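Local coordinates for protein nitrite transporter NirC (Salmonella enterica subsp. enterica serovar Typhimurium, PDB 4FC4) that moves nitrite across the cytoplasmic membrane in both directions, as a pentameric channel of the formate/nitrite transporter family, at residues 107-112 and 228-233; 128-131 and 135-138; 159-164 and 234-239; 194-199 and 223-228; 207-210 and 216-219. One frame throughout, in Å; residues are numbered along the deposited sequence.

Contact 1: 107-112 and 228-233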
# COMPACT_ATOMS: atom_id res chain seq x y z
N GLN B 107 -12.85 -35.33 -2.57
CA GLN B 107 -12.00 -35.35 -1.39
C GLN B 107 -11.54 -33.95 -0.94
O GLN B 107 -11.59 -33.64 0.27
CB GLN B 107 -10.74 -36.13 -1.64
CG GLN B 107 -10.89 -37.56 -2.11
CD GLN B 107 -9.58 -38.32 -1.90
OE1 GLN B 107 -9.56 -39.52 -2.04
NE2 GLN B 107 -8.47 -37.58 -1.55
N THR B 108 -11.07 -33.13 -1.88
CA THR B 108 -10.54 -31.81 -1.50
C THR B 108 -11.71 -31.04 -0.90
O THR B 108 -11.59 -30.40 0.14
CB THR B 108 -9.97 -31.04 -2.70
OG1 THR B 108 -9.14 -31.90 -3.52
CG2 THR B 108 -9.13 -29.78 -2.22
N TRP B 109 -12.84 -31.11 -1.57
CA TRP B 109 -14.08 -30.52 -1.10
C TRP B 109 -14.39 -30.93 0.32
O TRP B 109 -14.65 -30.07 1.15
CB TRP B 109 -15.21 -30.99 -2.02
CG TRP B 109 -16.47 -30.20 -1.89
CD1 TRP B 109 -16.85 -29.09 -2.65
CD2 TRP B 109 -17.55 -30.39 -0.93
NE1 TRP B 109 -18.07 -28.62 -2.25
CE2 TRP B 109 -18.55 -29.34 -1.22
CE3 TRP B 109 -17.83 -31.33 0.08
CZ2 TRP B 109 -19.74 -29.24 -0.51
CZ3 TRP B 109 -19.05 -31.22 0.79
CH2 TRP B 109 -19.99 -30.23 0.49
N LEU B 110 -14.39 -32.26 0.61
CA LEU B 110 -14.72 -32.77 1.95
C LEU B 110 -13.73 -32.26 3.00
O LEU B 110 -14.16 -31.88 4.13
CB LEU B 110 -14.81 -34.30 1.98
CG LEU B 110 -16.05 -34.97 1.31
CD1 LEU B 110 -15.93 -36.49 1.24
CD2 LEU B 110 -17.42 -34.58 1.91
N GLY B 111 -12.44 -32.20 2.64
CA GLY B 111 -11.43 -31.71 3.55
C GLY B 111 -11.65 -30.25 3.87
O GLY B 111 -11.57 -29.84 5.00
N ASN B 112 -11.88 -29.45 2.84
CA ASN B 112 -12.20 -28.04 3.00
C ASN B 112 -13.37 -27.82 3.95
O ASN B 112 -13.34 -26.90 4.78
CB ASN B 112 -12.51 -27.43 1.65
CG ASN B 112 -11.29 -27.26 0.78
OD1 ASN B 112 -11.43 -26.90 -0.37
ND2 ASN B 112 -10.06 -27.51 1.33
N TRP B 228 -25.31 -25.78 -5.91
CA TRP B 228 -25.20 -24.83 -7.02
C TRP B 228 -23.95 -23.94 -7.02
O TRP B 228 -23.35 -23.70 -8.08
CB TRP B 228 -26.52 -24.07 -7.18
CG TRP B 228 -27.62 -25.07 -7.42
CD1 TRP B 228 -28.61 -25.48 -6.53
CD2 TRP B 228 -27.83 -25.89 -8.62
NE1 TRP B 228 -29.41 -26.43 -7.10
CE2 TRP B 228 -29.01 -26.72 -8.35
CE3 TRP B 228 -27.20 -25.99 -9.87
CZ2 TRP B 228 -29.51 -27.63 -9.30
CZ3 TRP B 228 -27.71 -26.87 -10.82
CH2 TRP B 228 -28.83 -27.70 -10.54
N VAL B 229 -23.50 -23.50 -5.85
CA VAL B 229 -22.26 -22.70 -5.77
C VAL B 229 -21.03 -23.53 -6.15
O VAL B 229 -20.20 -23.08 -6.92
CB VAL B 229 -22.14 -21.99 -4.42
CG1 VAL B 229 -20.84 -21.18 -4.30
CG2 VAL B 229 -23.36 -21.07 -4.32
N THR B 230 -20.98 -24.77 -5.68
CA THR B 230 -19.91 -25.65 -6.09
C THR B 230 -19.87 -25.93 -7.59
O THR B 230 -18.80 -25.77 -8.22
CB THR B 230 -19.96 -26.96 -5.31
OG1 THR B 230 -19.87 -26.64 -3.92
CG2 THR B 230 -18.82 -27.95 -5.76
N LEU B 231 -21.02 -26.38 -8.15
CA LEU B 231 -21.10 -26.63 -9.60
C LEU B 231 -20.67 -25.36 -10.36
O LEU B 231 -19.95 -25.45 -11.35
CB LEU B 231 -22.48 -27.13 -10.05
CG LEU B 231 -23.06 -28.44 -9.45
CD1 LEU B 231 -24.52 -28.61 -9.81
CD2 LEU B 231 -22.30 -29.72 -9.81
N GLY B 232 -21.05 -24.18 -9.86
CA GLY B 232 -20.72 -22.94 -10.57
C GLY B 232 -19.24 -22.62 -10.48
O GLY B 232 -18.62 -22.24 -11.48
N ASN B 233 -18.68 -22.74 -9.28
CA ASN B 233 -17.22 -22.62 -9.08
C ASN B 233 -16.46 -23.53 -10.08
O ASN B 233 -15.41 -23.11 -10.64
CB ASN B 233 -16.79 -23.01 -7.64
CG ASN B 233 -17.19 -21.99 -6.59
OD1 ASN B 233 -17.19 -22.32 -5.38
ND2 ASN B 233 -17.48 -20.74 -7.00
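W109 on helix 98-125 reaches across to T230 on helix 219-248, and this one pair carries the whole contact. Along the first segment W109 is the residue that matters. Its CG is swung anti to the backbone N (chi1 -164°), which sends the indole out toward the partner helix. There W109 NE1 donates to T230 OG1 at 3.2 Å, with a fairly straight N-H...O angle of 163°. The hydroxyl oxygen lies only 13° out of the ring plane, so the indole is met at its edge. Beside this bond the T230 methyl touches the same corner of the ring, CG2 standing 3.7 Å from W109 NE1. The two side chains cross at about a right angle, and they do all the bridging, since the CA atoms of W109 and T230 are 9.1 Å apart. T230 OG1 is also bonded to L226 O one turn back; two partners thus grip the hydroxyl, and the indole takes it as acceptor. Around the pair, W109 packs on M202 of helix 198-209, while T230 touches S198 at the start of that helix and F80 of helix 80-93. What results is a side-chain hydrogen bond between two transmembrane helices, a polar tie within the helical bundle of this aquaporin-like fold.

Contact 2: 128-131 and 135-138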
# COMPACT_ATOMS: atom_id res chain seq x y z
N GLY B 128 -17.40 -16.22 20.19
CA GLY B 128 -17.38 -15.20 19.14
C GLY B 128 -18.69 -14.36 19.11
O GLY B 128 -19.79 -14.88 19.23
N SER B 129 -18.55 -13.05 18.98
CA SER B 129 -19.67 -12.16 19.18
C SER B 129 -20.69 -12.19 18.02
O SER B 129 -21.76 -11.66 18.18
CB SER B 129 -19.15 -10.75 19.36
OG SER B 129 -18.47 -10.37 18.14
N LEU B 130 -20.34 -12.79 16.88
CA LEU B 130 -21.21 -12.82 15.72
C LEU B 130 -22.40 -13.79 15.85
O LEU B 130 -23.35 -13.70 15.05
CB LEU B 130 -20.41 -13.26 14.51
CG LEU B 130 -19.40 -12.28 13.92
CD1 LEU B 130 -18.58 -12.98 12.85
CD2 LEU B 130 -20.13 -11.07 13.34
N LEU B 131 -22.35 -14.71 16.83
CA LEU B 131 -23.26 -15.86 16.94
C LEU B 131 -24.57 -15.65 17.67
O LEU B 131 -25.59 -16.10 17.13
CB LEU B 131 -22.58 -17.06 17.57
CG LEU B 131 -21.28 -17.37 16.84
CD1 LEU B 131 -20.53 -18.52 17.52
CD2 LEU B 131 -21.51 -17.61 15.35
N THR B 135 -29.98 -10.70 15.06
CA THR B 135 -29.80 -9.67 14.08
C THR B 135 -28.44 -9.67 13.34
O THR B 135 -28.31 -8.95 12.35
CB THR B 135 -30.02 -8.29 14.67
OG1 THR B 135 -29.94 -7.36 13.60
CG2 THR B 135 -28.95 -7.94 15.68
N SER B 136 -27.47 -10.45 13.83
CA SER B 136 -26.17 -10.56 13.20
C SER B 136 -26.22 -10.78 11.67
O SER B 136 -26.99 -11.65 11.16
CB SER B 136 -25.37 -11.70 13.84
OG SER B 136 -24.19 -12.06 13.07
N ILE B 137 -25.33 -10.08 10.96
CA ILE B 137 -25.26 -10.24 9.51
C ILE B 137 -24.88 -11.66 9.08
O ILE B 137 -25.19 -12.05 7.96
CB ILE B 137 -24.41 -9.15 8.76
CG1 ILE B 137 -22.92 -9.24 9.08
CG2 ILE B 137 -24.97 -7.76 9.09
CD1 ILE B 137 -22.03 -8.50 8.04
N VAL B 138 -24.20 -12.39 9.96
CA VAL B 138 -23.93 -13.82 9.75
C VAL B 138 -25.26 -14.53 9.50
O VAL B 138 -25.37 -15.30 8.55
CB VAL B 138 -23.11 -14.47 10.93
CG1 VAL B 138 -23.31 -15.98 11.08
CG2 VAL B 138 -21.61 -14.18 10.81
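S136 sends its hydroxyl to the backbone of L130: OG donates to L130 O at 2.7 Å, lying in the carbonyl plane on a lone pair, with a C=O...donor angle of 139°. The same oxygen works in the other direction within its own segment, where V138 N donates to S136 OG at 3.1 Å. This makes S136 the N-cap of helix 137-147. Its OG stands anti to the backbone N (chi1 167°), and from there it can reach both the loop carbonyl and the first turn of the helix. Beside this polar link lies a small apolar one. L130 CD1 meets V138 CG2 at 3.8 Å, the two side chains crossing at about a right angle, and the other leucine branch, CD2, comes to 4.2 Å from S136 OG.

One shell out, a type I beta turn from G128 to L131 sets the direction of the L130 carbonyl. L130 N is held by Y123 OH, and the backbone of L131 is bonded to that of H212. On the helix side, N50 OD1 accepts from I137 N, adding a second anchor to the start of the helix. The whole link, carried by buried residues, sits among three helices: L130 leans on T47 and N50 of helix 24-51, L131 on Y123 and S124 at the end of helix 98-125, and V138 on L204, L207 and S208 of helix 198-209.

Contact 3: 159-164 and 234-239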
# COMPACT_ATOMS: atom_id res chain seq x y z
N LEU B 159 -18.99 -16.79 -11.52
CA LEU B 159 -18.27 -15.51 -11.54
C LEU B 159 -17.19 -15.40 -10.41
O LEU B 159 -16.09 -14.87 -10.60
CB LEU B 159 -19.26 -14.38 -11.48
CG LEU B 159 -19.98 -14.02 -12.78
CD1 LEU B 159 -21.24 -13.25 -12.43
CD2 LEU B 159 -19.14 -13.22 -13.78
N CYS B 160 -17.52 -15.91 -9.23
CA CYS B 160 -16.58 -15.96 -8.15
C CYS B 160 -15.26 -16.68 -8.53
O CYS B 160 -14.18 -16.09 -8.39
CB CYS B 160 -17.22 -16.63 -6.93
SG CYS B 160 -15.96 -16.97 -5.68
N ASN B 161 -15.35 -17.91 -9.01
CA ASN B 161 -14.19 -18.75 -9.18
C ASN B 161 -13.33 -18.37 -10.36
O ASN B 161 -12.14 -18.68 -10.42
CB ASN B 161 -14.54 -20.25 -9.24
CG ASN B 161 -13.40 -21.11 -8.72
OD1 ASN B 161 -12.70 -20.64 -7.87
ND2 ASN B 161 -13.20 -22.37 -9.24
N TRP B 162 -13.95 -17.72 -11.32
CA TRP B 162 -13.21 -16.99 -12.33
C TRP B 162 -12.22 -16.14 -11.61
O TRP B 162 -11.01 -16.23 -11.88
CB TRP B 162 -14.15 -16.13 -13.18
CG TRP B 162 -13.63 -15.99 -14.60
CD1 TRP B 162 -12.37 -16.33 -15.07
CD2 TRP B 162 -14.33 -15.45 -15.75
NE1 TRP B 162 -12.24 -16.07 -16.39
CE2 TRP B 162 -13.38 -15.52 -16.87
CE3 TRP B 162 -15.61 -14.96 -15.99
CZ2 TRP B 162 -13.74 -15.13 -18.19
CZ3 TRP B 162 -15.96 -14.54 -17.30
CH2 TRP B 162 -15.04 -14.62 -18.37
N LEU B 163 -12.71 -15.32 -10.67
CA LEU B 163 -11.89 -14.31 -10.05
C LEU B 163 -10.85 -14.97 -9.12
O LEU B 163 -9.69 -14.60 -9.12
CB LEU B 163 -12.74 -13.24 -9.30
CG LEU B 163 -13.18 -12.13 -10.25
CD1 LEU B 163 -14.33 -11.27 -9.70
CD2 LEU B 163 -11.97 -11.26 -10.64
N VAL B 164 -11.27 -15.95 -8.33
CA VAL B 164 -10.35 -16.62 -7.41
C VAL B 164 -9.26 -17.44 -8.18
O VAL B 164 -8.06 -17.32 -7.85
CB VAL B 164 -11.12 -17.49 -6.38
CG1 VAL B 164 -10.13 -18.18 -5.43
CG2 VAL B 164 -12.14 -16.62 -5.68
N THR B 234 -16.98 -24.75 -10.26
CA THR B 234 -16.37 -25.79 -11.08
C THR B 234 -16.40 -25.44 -12.57
O THR B 234 -15.37 -25.52 -13.23
CB THR B 234 -17.06 -27.15 -10.85
OG1 THR B 234 -17.05 -27.42 -9.45
CG2 THR B 234 -16.35 -28.27 -11.59
N LEU B 235 -17.56 -25.04 -13.10
CA LEU B 235 -17.63 -24.39 -14.42
C LEU B 235 -16.48 -23.40 -14.77
O LEU B 235 -15.79 -23.57 -15.77
CB LEU B 235 -18.98 -23.66 -14.64
CG LEU B 235 -19.06 -22.98 -16.01
CD1 LEU B 235 -18.85 -24.00 -17.13
CD2 LEU B 235 -20.40 -22.30 -16.24
N SER B 236 -16.33 -22.35 -13.99
CA SER B 236 -15.33 -21.30 -14.29
C SER B 236 -13.86 -21.78 -14.11
O SER B 236 -12.99 -21.42 -14.90
CB SER B 236 -15.62 -20.03 -13.51
OG SER B 236 -15.77 -20.28 -12.12
N GLY B 237 -13.61 -22.65 -13.13
CA GLY B 237 -12.29 -23.21 -12.90
C GLY B 237 -11.88 -24.10 -14.04
O GLY B 237 -10.82 -23.93 -14.62
N VAL B 238 -12.75 -25.06 -14.38
CA VAL B 238 -12.51 -26.05 -15.43
C VAL B 238 -12.48 -25.39 -16.83
O VAL B 238 -11.55 -25.63 -17.60
CB VAL B 238 -13.56 -27.20 -15.37
CG1 VAL B 238 -13.44 -28.18 -16.55
CG2 VAL B 238 -13.45 -27.93 -14.04
N VAL B 239 -13.48 -24.55 -17.13
CA VAL B 239 -13.73 -24.11 -18.51
C VAL B 239 -13.14 -22.73 -18.79
O VAL B 239 -12.30 -22.59 -19.70
CB VAL B 239 -15.22 -24.16 -18.92
CG1 VAL B 239 -15.41 -23.62 -20.33
CG2 VAL B 239 -15.79 -25.57 -18.85
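S236 presses its hydroxyl into the backbone of helix 150-172, between N161 and W162. The side chain takes up the crowded position, OG between the backbone N and the carbonyl carbon (chi1 52°), and this turns the oxygen both toward the partner helix and back to its own. S236 OG lies 3.1 Å from N161 CB, a tight approach, and 3.2 Å from W162 N. Its hydrogen-bond partners lie just outside the segments: A158 O on the facing helix and N233 O one turn back on its own.

N161 follows a similar logic with its amide. Swung away from the backbone N (chi1 -151°), it carries ND2 over to the other helix, where the bare CA of G237 lies 3.9 Å from it. ND2 is hydrogen-bonded to N233 O and to T81 O, which should hold the amide in this rotation. W162, whose first torsion is displaced from the ideal anti value, touches S236 only at its root, with CB 4.2 Å from S236 CB. Its ring goes on to meet F240, the two planes inclined to each other, and M241.

Small residues let the helices come near: the axes of segments 159-164 and 234-239 approach to 7.4 Å and cross at -41°, and the CA atoms of W162 and S236 are 5.2 Å apart. Around this buried crossing, helix 80-93 borders N161 through T84, helix 177-192 covers L163 through F190, and L40 and A36 of a neighbouring subunit pack on L159 and W162.

Contact 4: 194-199 and 223-228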
# COMPACT_ATOMS: atom_id res chain seq x y z
N GLY B 194 -20.84 -9.28 -4.98
CA GLY B 194 -21.91 -10.26 -4.67
C GLY B 194 -21.62 -11.72 -5.07
O GLY B 194 -22.53 -12.54 -5.00
N TYR B 195 -20.41 -12.11 -5.48
CA TYR B 195 -20.28 -13.49 -6.01
C TYR B 195 -20.14 -14.60 -4.90
O TYR B 195 -19.88 -14.31 -3.75
CB TYR B 195 -19.17 -13.59 -7.06
CG TYR B 195 -19.24 -12.58 -8.17
CD1 TYR B 195 -20.47 -12.16 -8.71
CD2 TYR B 195 -18.05 -12.02 -8.68
CE1 TYR B 195 -20.51 -11.23 -9.75
CE2 TYR B 195 -18.09 -11.09 -9.71
CZ TYR B 195 -19.31 -10.71 -10.25
OH TYR B 195 -19.29 -9.77 -11.25
N GLU B 196 -20.31 -15.86 -5.24
CA GLU B 196 -20.45 -16.95 -4.23
C GLU B 196 -19.23 -17.88 -4.23
O GLU B 196 -18.90 -18.47 -5.28
CB GLU B 196 -21.72 -17.81 -4.54
CG GLU B 196 -23.09 -17.18 -4.28
CD GLU B 196 -23.40 -16.92 -2.81
OE1 GLU B 196 -23.72 -17.83 -2.00
OE2 GLU B 196 -23.28 -15.75 -2.45
N HIS B 197 -18.58 -18.03 -3.08
CA HIS B 197 -17.43 -18.95 -2.98
C HIS B 197 -17.86 -20.14 -2.17
O HIS B 197 -18.30 -19.99 -1.05
CB HIS B 197 -16.19 -18.23 -2.35
CG HIS B 197 -14.92 -19.05 -2.43
ND1 HIS B 197 -14.33 -19.54 -1.34
CD2 HIS B 197 -14.17 -19.51 -3.54
CE1 HIS B 197 -13.24 -20.30 -1.72
NE2 HIS B 197 -13.14 -20.25 -3.07
N SER B 198 -17.84 -21.33 -2.78
CA SER B 198 -18.34 -22.59 -2.13
C SER B 198 -17.68 -22.87 -0.75
O SER B 198 -18.37 -22.97 0.27
CB SER B 198 -18.18 -23.79 -3.07
OG SER B 198 -16.78 -24.08 -3.29
N VAL B 199 -16.36 -22.96 -0.72
CA VAL B 199 -15.61 -23.19 0.55
C VAL B 199 -15.82 -22.04 1.55
O VAL B 199 -16.03 -22.25 2.75
CB VAL B 199 -14.11 -23.47 0.27
CG1 VAL B 199 -13.33 -23.67 1.54
CG2 VAL B 199 -13.96 -24.70 -0.61
N GLY B 223 -27.34 -27.13 2.01
CA GLY B 223 -26.98 -28.04 0.95
C GLY B 223 -27.35 -27.52 -0.42
O GLY B 223 -26.60 -27.68 -1.39
N HIS B 224 -28.52 -26.90 -0.50
CA HIS B 224 -28.98 -26.19 -1.71
C HIS B 224 -27.97 -25.19 -2.24
O HIS B 224 -27.60 -25.25 -3.40
CB HIS B 224 -30.33 -25.51 -1.46
CG HIS B 224 -30.81 -24.70 -2.64
ND1 HIS B 224 -31.34 -25.26 -3.74
CD2 HIS B 224 -30.78 -23.35 -2.89
CE1 HIS B 224 -31.67 -24.32 -4.63
NE2 HIS B 224 -31.32 -23.16 -4.12
N ASN B 225 -27.53 -24.25 -1.40
CA ASN B 225 -26.45 -23.27 -1.81
C ASN B 225 -25.13 -23.95 -2.21
O ASN B 225 -24.64 -23.71 -3.31
CB ASN B 225 -26.17 -22.25 -0.73
CG ASN B 225 -25.03 -21.28 -1.09
OD1 ASN B 225 -23.85 -21.65 -1.04
ND2 ASN B 225 -25.38 -20.03 -1.46
N LEU B 226 -24.57 -24.80 -1.34
CA LEU B 226 -23.32 -25.53 -1.61
C LEU B 226 -23.38 -26.33 -2.94
O LEU B 226 -22.41 -26.29 -3.71
CB LEU B 226 -22.88 -26.39 -0.40
CG LEU B 226 -22.47 -25.64 0.89
CD1 LEU B 226 -21.86 -26.60 1.92
CD2 LEU B 226 -21.47 -24.51 0.60
N LEU B 227 -24.53 -26.98 -3.24
CA LEU B 227 -24.65 -27.68 -4.53
C LEU B 227 -24.44 -26.77 -5.73
O LEU B 227 -23.48 -26.94 -6.47
CB LEU B 227 -25.96 -28.43 -4.67
CG LEU B 227 -26.17 -29.11 -6.04
CD1 LEU B 227 -25.10 -30.18 -6.31
CD2 LEU B 227 -27.59 -29.72 -6.15
N TRP B 228 -25.31 -25.78 -5.91
CA TRP B 228 -25.20 -24.83 -7.02
C TRP B 228 -23.95 -23.94 -7.02
O TRP B 228 -23.35 -23.70 -8.08
CB TRP B 228 -26.52 -24.07 -7.18
CG TRP B 228 -27.62 -25.07 -7.42
CD1 TRP B 228 -28.61 -25.48 -6.53
CD2 TRP B 228 -27.83 -25.89 -8.62
NE1 TRP B 228 -29.41 -26.43 -7.10
CE2 TRP B 228 -29.01 -26.72 -8.35
CE3 TRP B 228 -27.20 -25.99 -9.87
CZ2 TRP B 228 -29.51 -27.63 -9.30
CZ3 TRP B 228 -27.71 -26.87 -10.82
CH2 TRP B 228 -28.83 -27.70 -10.54
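S198 and L226 bring the backbones nearest, CA to CA 5.8 Å, where an extended linker that leaves its helix at G194 in a Schellman motif runs past residues 223-228 of helix 219-248 before turning helical again. The main tie is N225 ND2 donating to E196 OE1 at 2.8 Å with an N-H...O angle of 165°. The carboxylate oxygen lies almost in the amide plane, whereas the amide nitrogen meets OE1 on its anti side, 24° out of the carboxylate plane, and the two planes stand 78° apart. E196 gets there with a chain bent at chi2, which folds the carboxylate back toward N225. K145 holds both partners: NZ forms a salt bridge with E196 OE2, and its carbonyl O takes another bond from N225 ND2.

The linker interrupts a transmembrane helix, helix 177-192 on one side and helix 198-209 on the other, as in the broken helices of the formate/nitrite transporter fold. At the restart H197 is the N-cap, ND1 accepting from A200 N while NE2 is bonded to T81 OG1; the family's conserved pore histidine lies on such a break, and H197 is consistent with that role.

One residue on from N225, L226 CD2 packs against the backbone carbonyl, 3.5 Å from S198 O. N233, farther along the second helix, pins the linker twice more, through bonds to E196 O and to S198 N.

Contact 5: 207-210 and 216-219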
# COMPACT_ATOMS: atom_id res chain seq x y z
N LEU B 207 -20.98 -21.12 11.03
CA LEU B 207 -21.13 -20.02 11.98
C LEU B 207 -22.60 -19.67 12.26
O LEU B 207 -23.01 -19.54 13.41
CB LEU B 207 -20.44 -18.78 11.40
CG LEU B 207 -18.92 -18.76 11.40
CD1 LEU B 207 -18.48 -17.48 10.71
CD2 LEU B 207 -18.35 -18.87 12.83
N SER B 208 -23.41 -19.50 11.21
CA SER B 208 -24.80 -19.27 11.46
C SER B 208 -25.44 -20.50 12.13
O SER B 208 -26.27 -20.36 13.07
CB SER B 208 -25.55 -18.86 10.20
OG SER B 208 -26.90 -18.60 10.56
N TRP B 209 -25.04 -21.70 11.70
CA TRP B 209 -25.62 -22.93 12.27
C TRP B 209 -25.38 -23.04 13.75
O TRP B 209 -26.29 -23.42 14.51
CB TRP B 209 -25.11 -24.18 11.55
CG TRP B 209 -25.85 -25.43 11.97
CD1 TRP B 209 -25.35 -26.51 12.70
CD2 TRP B 209 -27.27 -25.77 11.71
NE1 TRP B 209 -26.33 -27.46 12.91
CE2 TRP B 209 -27.50 -27.09 12.34
CE3 TRP B 209 -28.33 -25.14 11.03
CZ2 TRP B 209 -28.74 -27.74 12.29
CZ3 TRP B 209 -29.57 -25.81 10.98
CH2 TRP B 209 -29.77 -27.07 11.60
N PHE B 210 -24.16 -22.70 14.19
CA PHE B 210 -23.81 -22.81 15.61
C PHE B 210 -24.34 -21.61 16.41
O PHE B 210 -24.14 -21.53 17.59
CB PHE B 210 -22.29 -22.96 15.84
CG PHE B 210 -21.65 -24.14 15.15
CD1 PHE B 210 -22.29 -25.41 15.13
CD2 PHE B 210 -20.39 -24.00 14.53
CE1 PHE B 210 -21.70 -26.48 14.47
CE2 PHE B 210 -19.79 -25.07 13.89
CZ PHE B 210 -20.43 -26.32 13.86
N ALA B 216 -36.17 -20.52 9.73
CA ALA B 216 -36.16 -20.50 8.27
C ALA B 216 -34.84 -21.04 7.72
O ALA B 216 -34.74 -21.28 6.54
CB ALA B 216 -36.45 -19.09 7.75
N TYR B 217 -33.84 -21.25 8.58
CA TYR B 217 -32.47 -21.62 8.18
C TYR B 217 -32.25 -23.09 8.46
O TYR B 217 -32.22 -23.49 9.63
CB TYR B 217 -31.46 -20.82 9.02
CG TYR B 217 -30.01 -21.08 8.69
CD1 TYR B 217 -29.45 -20.59 7.50
CD2 TYR B 217 -29.18 -21.78 9.57
CE1 TYR B 217 -28.13 -20.82 7.17
CE2 TYR B 217 -27.85 -22.02 9.26
CZ TYR B 217 -27.31 -21.52 8.06
OH TYR B 217 -25.97 -21.71 7.69
N THR B 218 -32.07 -23.89 7.40
CA THR B 218 -32.09 -25.38 7.52
C THR B 218 -30.89 -26.05 6.82
O THR B 218 -30.22 -25.40 5.99
CB THR B 218 -33.36 -25.99 6.90
OG1 THR B 218 -33.18 -26.00 5.48
CG2 THR B 218 -34.64 -25.22 7.30
N LEU B 219 -30.64 -27.32 7.12
CA LEU B 219 -29.52 -28.01 6.47
C LEU B 219 -29.79 -28.21 4.98
O LEU B 219 -28.86 -28.19 4.15
CB LEU B 219 -29.25 -29.36 7.10
CG LEU B 219 -28.66 -29.50 8.48
CD1 LEU B 219 -29.39 -30.65 9.18
CD2 LEU B 219 -27.16 -29.76 8.37
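W209 and Y217 meet closely where the end of helix 198-209 faces the loop that leads into helix 219-248. W209 CE3 lies 3.6 Å from Y217 CE2, which comes in at the edge of the indole, near its plane; the side chains cross obliquely rather than stacking. Y217 O approaches the same indole edge in plane, 3.8 Å from W209 CZ3. On the tyrosine, S208 OG lies over one face, near the rim, 3.7 Å above the plane. Y217 leaves its backbone with CG anti to N (chi1 -179°), which extends the ring toward the helix, while the indole of W209 swings round to reach the loop. The inner part is closed further by A142 of helix 137-147, which touches both S208 and Y217.

The outer part is looser. L219 lies over one face of the indole with CG 4.1 Å from W209 CH2, shifted toward the rim and crossing at about a right angle. It belongs to the surface, and T218 beside it takes little part, serving as the N-cap of helix 219-248. The ring of H213, from the intervening loop, stacks on W209 and also meets Y217.

No hydrogen bond joins the two segments. The contact rests on van der Waals contact of the two rings, L219 and S208, while Y217 OH and T218 OG1 bond to F205 O and G221 N.

Contacts 4, 1 and 3 follow one another along helix 219-248, and N233 of contact 1 ties the three together through its backbone and side-chain amide. Centres of contacts 1 and 4 are 8 Å apart, those of 3 and 4 about 12 Å. H197 of contact 4 bonds to T81, probably beside the channel's pore. Contacts 2 and 5 form a pair of their own, away from the centre of the subunit, touching where V138 CG1 lies 3.5 Å from S208 N. Contact 2 and contact 3 lie on opposite sides of the chain's centre, 29 Å between their centres.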